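Long-range contact in autophagy protein 5 (Saccharomyces cerevisiae, PDB 2DYO), which is joined to Atg12 through an isopeptide bond and is needed for autophagic vesicle formation, cytoplasm-to-vacuole transport, mitophagy and nucleophagy in yeast: residues A[39-51]-A[85-97]. Residues are numbered along the deposited sequence; the frame is centred on the assembly and turned at random.
Sequences RIRVPRETYLVNY and PWNYPVGVLFDCL
Arg44 runs along the first turns of helix 90-98 and ends on Asp95. Its CB and CG pass over Gly91, with CG 3.6 Å from Gly91 CA. With chi2 and chi3 both near anti (175° and 165°), the chain runs out straight and carries the guanidinium to the next turn. There NH1 lies 3.4 Å from Phe94 CD2, the two flat groups being turned 80° apart. NH1 and NH2 grip the single atom Asp95 OD1 end-on in a salt bridge, near the guanidinium plane, with NH2 to OD1 at 3.1 Å. NH1 also meets an acidic side chain of another protein's chain, and Asp95 OD2 accepts from Gly257 N. With an alanine at Arg44, Asp95 OD1 would probably lose its positive mate and a gap would open beside Gly91 CA where CG now lies.

Two backbone bonds meet the start of the helix. Gly91 N donates to Arg44 O (2.9 Å), and Val90 N donates to Thr46 O (3.0 Å). Val90 CG2 packs against Val42 CG1, Thr46 CG2 and Leu48 CD2. Before the helix, the Trp86 edge meets a face of the Tyr47 ring in a T-shaped pair, centroids 5.7 Å apart. Val49 CB sits over the rim of one Trp86 face. One water joins Leu48 N to Trp86 O and Tyr88 O.

The contact ties strand 37-43, outermost in this chain's sheet, and its following loop to helix 90-98 in UblA, a ubiquitin-like beta-grasp domain.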
# COMPACT_ATOMS: atom_id res chain seq x y z
N ARG A 39 2.42 18.27 -5.09
CA ARG A 39 1.55 17.50 -5.98
C ARG A 39 2.41 16.46 -6.66
O ARG A 39 3.13 16.75 -7.61
CB ARG A 39 0.89 18.42 -7.01
CG ARG A 39 -0.01 19.46 -6.36
CD ARG A 39 0.75 20.73 -6.09
NE ARG A 39 0.60 21.68 -7.19
CZ ARG A 39 1.57 22.46 -7.64
NH1 ARG A 39 2.77 22.41 -7.09
NH2 ARG A 39 1.33 23.30 -8.63
N ILE A 40 2.31 15.23 -6.17
CA ILE A 40 3.14 14.14 -6.67
C ILE A 40 2.43 12.87 -7.14
O ILE A 40 1.25 12.66 -6.88
CB ILE A 40 4.14 13.73 -5.57
CG1 ILE A 40 3.37 13.40 -4.28
CG2 ILE A 40 5.10 14.88 -5.30
CD1 ILE A 40 4.22 12.90 -3.14
N ARG A 41 3.19 12.04 -7.85
CA ARG A 41 2.69 10.76 -8.32
C ARG A 41 3.35 9.75 -7.41
O ARG A 41 4.58 9.75 -7.23
CB ARG A 41 3.11 10.53 -9.78
CG ARG A 41 2.29 11.36 -10.76
CD ARG A 41 0.86 10.85 -10.84
NE ARG A 41 0.75 9.63 -11.64
CZ ARG A 41 -0.37 8.94 -11.80
NH1 ARG A 41 -1.49 9.35 -11.22
NH2 ARG A 41 -0.39 7.85 -12.55
N VAL A 42 2.54 8.89 -6.81
CA VAL A 42 3.02 7.88 -5.88
C VAL A 42 2.55 6.49 -6.27
O VAL A 42 1.36 6.29 -6.54
CB VAL A 42 2.50 8.19 -4.46
CG1 VAL A 42 2.92 7.09 -3.49
CG2 VAL A 42 3.02 9.54 -3.99
N PRO A 43 3.47 5.52 -6.33
CA PRO A 43 3.09 4.16 -6.69
C PRO A 43 2.11 3.59 -5.67
O PRO A 43 2.10 4.00 -4.50
CB PRO A 43 4.42 3.40 -6.66
CG PRO A 43 5.44 4.46 -6.99
CD PRO A 43 4.94 5.63 -6.18
N ARG A 44 1.26 2.67 -6.10
CA ARG A 44 0.34 2.02 -5.18
C ARG A 44 1.21 1.12 -4.30
O ARG A 44 0.95 0.94 -3.11
CB ARG A 44 -0.68 1.18 -5.94
CG ARG A 44 -2.00 1.89 -6.23
CD ARG A 44 -2.90 1.02 -7.10
NE ARG A 44 -4.28 1.48 -7.14
CZ ARG A 44 -5.22 1.11 -6.27
NH1 ARG A 44 -6.45 1.58 -6.39
NH2 ARG A 44 -4.92 0.27 -5.29
N GLU A 45 2.26 0.57 -4.90
CA GLU A 45 3.15 -0.34 -4.18
C GLU A 45 4.36 0.35 -3.54
O GLU A 45 5.50 0.16 -3.98
CB GLU A 45 3.64 -1.45 -5.11
CG GLU A 45 2.54 -2.27 -5.77
CD GLU A 45 1.85 -3.25 -4.84
OE1 GLU A 45 1.16 -4.14 -5.36
OE2 GLU A 45 2.00 -3.14 -3.59
N THR A 46 4.11 1.13 -2.50
CA THR A 46 5.18 1.80 -1.77
C THR A 46 4.58 2.34 -0.48
O THR A 46 3.42 2.08 -0.18
CB THR A 46 5.82 2.95 -2.59
OG1 THR A 46 7.02 3.39 -1.95
CG2 THR A 46 4.86 4.14 -2.70
N TYR A 47 5.38 3.08 0.29
CA TYR A 47 4.89 3.66 1.54
C TYR A 47 4.97 5.19 1.44
O TYR A 47 5.89 5.73 0.82
CB TYR A 47 5.75 3.24 2.74
CG TYR A 47 5.70 1.77 3.10
CD1 TYR A 47 4.48 1.13 3.37
CD2 TYR A 47 6.87 1.04 3.26
CE1 TYR A 47 4.45 -0.21 3.78
CE2 TYR A 47 6.85 -0.28 3.67
CZ TYR A 47 5.65 -0.90 3.94
OH TYR A 47 5.66 -2.20 4.37
N LEU A 48 4.03 5.87 2.09
CA LEU A 48 4.02 7.33 2.07
C LEU A 48 5.29 7.89 2.70
O LEU A 48 5.77 8.95 2.33
CB LEU A 48 2.79 7.86 2.84
CG LEU A 48 1.41 7.66 2.19
CD1 LEU A 48 0.33 8.07 3.19
CD2 LEU A 48 1.31 8.48 0.93
N VAL A 49 5.81 7.16 3.68
CA VAL A 49 7.01 7.57 4.39
C VAL A 49 8.25 7.67 3.50
O VAL A 49 9.23 8.33 3.85
CB VAL A 49 7.24 6.62 5.58
CG1 VAL A 49 8.21 5.52 5.22
CG2 VAL A 49 7.65 7.42 6.80
N ASN A 50 8.20 7.04 2.32
CA ASN A 50 9.32 7.13 1.39
C ASN A 50 9.43 8.53 0.79
O ASN A 50 10.37 8.83 0.03
CB ASN A 50 9.17 6.09 0.28
CG ASN A 50 9.45 4.69 0.78
OD1 ASN A 50 9.13 3.70 0.13
ND2 ASN A 50 10.07 4.61 1.95
N TYR A 51 8.48 9.40 1.12
CA TYR A 51 8.49 10.75 0.60
C TYR A 51 8.86 11.83 1.62
O TYR A 51 8.73 13.02 1.35
CB TYR A 51 7.14 11.07 -0.06
CG TYR A 51 6.87 10.13 -1.22
CD1 TYR A 51 6.39 8.84 -0.99
CD2 TYR A 51 7.23 10.48 -2.51
CE1 TYR A 51 6.30 7.91 -2.02
CE2 TYR A 51 7.15 9.56 -3.56
CZ TYR A 51 6.69 8.28 -3.30
OH TYR A 51 6.67 7.35 -4.31
N PRO A 85 -2.33 5.37 8.83
CA PRO A 85 -1.09 4.59 9.04
C PRO A 85 -0.16 4.57 7.83
O PRO A 85 -0.58 4.20 6.74
CB PRO A 85 -1.60 3.18 9.36
CG PRO A 85 -3.07 3.36 9.67
CD PRO A 85 -3.49 4.47 8.75
N TRP A 86 1.10 4.94 8.02
CA TRP A 86 2.02 4.91 6.89
C TRP A 86 2.49 3.49 6.57
O TRP A 86 2.95 3.23 5.46
CB TRP A 86 3.25 5.80 7.14
CG TRP A 86 4.17 5.31 8.23
CD1 TRP A 86 4.22 5.77 9.52
CD2 TRP A 86 5.10 4.23 8.15
NE1 TRP A 86 5.13 5.03 10.25
CE2 TRP A 86 5.69 4.08 9.43
CE3 TRP A 86 5.51 3.36 7.12
CZ2 TRP A 86 6.65 3.10 9.71
CZ3 TRP A 86 6.47 2.39 7.40
CH2 TRP A 86 7.02 2.27 8.69
N ASN A 87 2.36 2.58 7.53
CA ASN A 87 2.84 1.21 7.34
C ASN A 87 1.98 0.24 6.53
O ASN A 87 2.03 -0.97 6.75
CB ASN A 87 3.22 0.58 8.69
CG ASN A 87 2.09 0.63 9.71
OD1 ASN A 87 1.58 -0.41 10.14
ND2 ASN A 87 1.70 1.83 10.10
N TYR A 88 1.18 0.76 5.61
CA TYR A 88 0.37 -0.07 4.73
C TYR A 88 0.66 0.45 3.34
O TYR A 88 0.91 1.64 3.18
CB TYR A 88 -1.13 0.08 5.01
CG TYR A 88 -1.57 -0.58 6.29
CD1 TYR A 88 -1.50 0.10 7.50
CD2 TYR A 88 -2.00 -1.90 6.30
CE1 TYR A 88 -1.85 -0.52 8.70
CE2 TYR A 88 -2.35 -2.54 7.49
CZ TYR A 88 -2.27 -1.84 8.68
OH TYR A 88 -2.61 -2.47 9.86
N PRO A 89 0.65 -0.42 2.32
CA PRO A 89 0.93 0.10 0.98
C PRO A 89 -0.05 1.23 0.66
O PRO A 89 -1.20 1.19 1.08
CB PRO A 89 0.70 -1.12 0.08
CG PRO A 89 1.05 -2.28 0.97
CD PRO A 89 0.43 -1.88 2.30
N VAL A 90 0.42 2.22 -0.08
CA VAL A 90 -0.41 3.35 -0.47
C VAL A 90 -1.70 2.90 -1.16
O VAL A 90 -2.77 3.47 -0.91
CB VAL A 90 0.38 4.30 -1.42
CG1 VAL A 90 -0.52 5.41 -1.96
CG2 VAL A 90 1.56 4.90 -0.67
N GLY A 91 -1.61 1.89 -2.02
CA GLY A 91 -2.79 1.41 -2.71
C GLY A 91 -3.82 0.81 -1.77
O GLY A 91 -5.03 0.91 -2.01
N VAL A 92 -3.34 0.16 -0.72
CA VAL A 92 -4.21 -0.44 0.29
C VAL A 92 -4.91 0.65 1.10
O VAL A 92 -6.08 0.54 1.45
CB VAL A 92 -3.40 -1.38 1.22
CG1 VAL A 92 -4.28 -1.87 2.38
CG2 VAL A 92 -2.90 -2.59 0.42
N LEU A 93 -4.17 1.72 1.39
CA LEU A 93 -4.75 2.84 2.12
C LEU A 93 -5.82 3.46 1.23
O LEU A 93 -6.92 3.80 1.69
CB LEU A 93 -3.68 3.89 2.45
CG LEU A 93 -2.63 3.54 3.52
CD1 LEU A 93 -1.60 4.65 3.60
CD2 LEU A 93 -3.31 3.34 4.86
N PHE A 94 -5.50 3.59 -0.06
CA PHE A 94 -6.43 4.17 -1.02
C PHE A 94 -7.72 3.36 -1.12
O PHE A 94 -8.81 3.93 -1.07
CB PHE A 94 -5.79 4.25 -2.41
CG PHE A 94 -6.66 4.91 -3.44
CD1 PHE A 94 -6.76 6.29 -3.51
CD2 PHE A 94 -7.39 4.14 -4.35
CE1 PHE A 94 -7.58 6.91 -4.46
CE2 PHE A 94 -8.21 4.74 -5.30
CZ PHE A 94 -8.31 6.13 -5.36
N ASP A 95 -7.59 2.05 -1.27
CA ASP A 95 -8.76 1.18 -1.38
C ASP A 95 -9.65 1.31 -0.15
O ASP A 95 -10.87 1.31 -0.26
CB ASP A 95 -8.33 -0.29 -1.53
CG ASP A 95 -7.69 -0.57 -2.87
OD1 ASP A 95 -7.62 0.35 -3.71
OD2 ASP A 95 -7.26 -1.72 -3.10
N CYS A 96 -9.02 1.43 1.01
CA CYS A 96 -9.76 1.56 2.25
C CYS A 96 -10.54 2.87 2.29
O CYS A 96 -11.63 2.93 2.85
CB CYS A 96 -8.81 1.48 3.44
SG CYS A 96 -9.61 1.87 4.99
N LEU A 97 -9.97 3.92 1.70
CA LEU A 97 -10.62 5.23 1.69
C LEU A 97 -11.62 5.40 0.53
O LEU A 97 -12.63 6.08 0.67
CB LEU A 97 -9.57 6.34 1.61
CG LEU A 97 -8.57 6.44 2.77
CD1 LEU A 97 -7.50 7.47 2.44
CD2 LEU A 97 -9.30 6.81 4.04
O HOH W 1 3.20 -3.02 4.80
O HOH W 2 1.86 4.27 3.17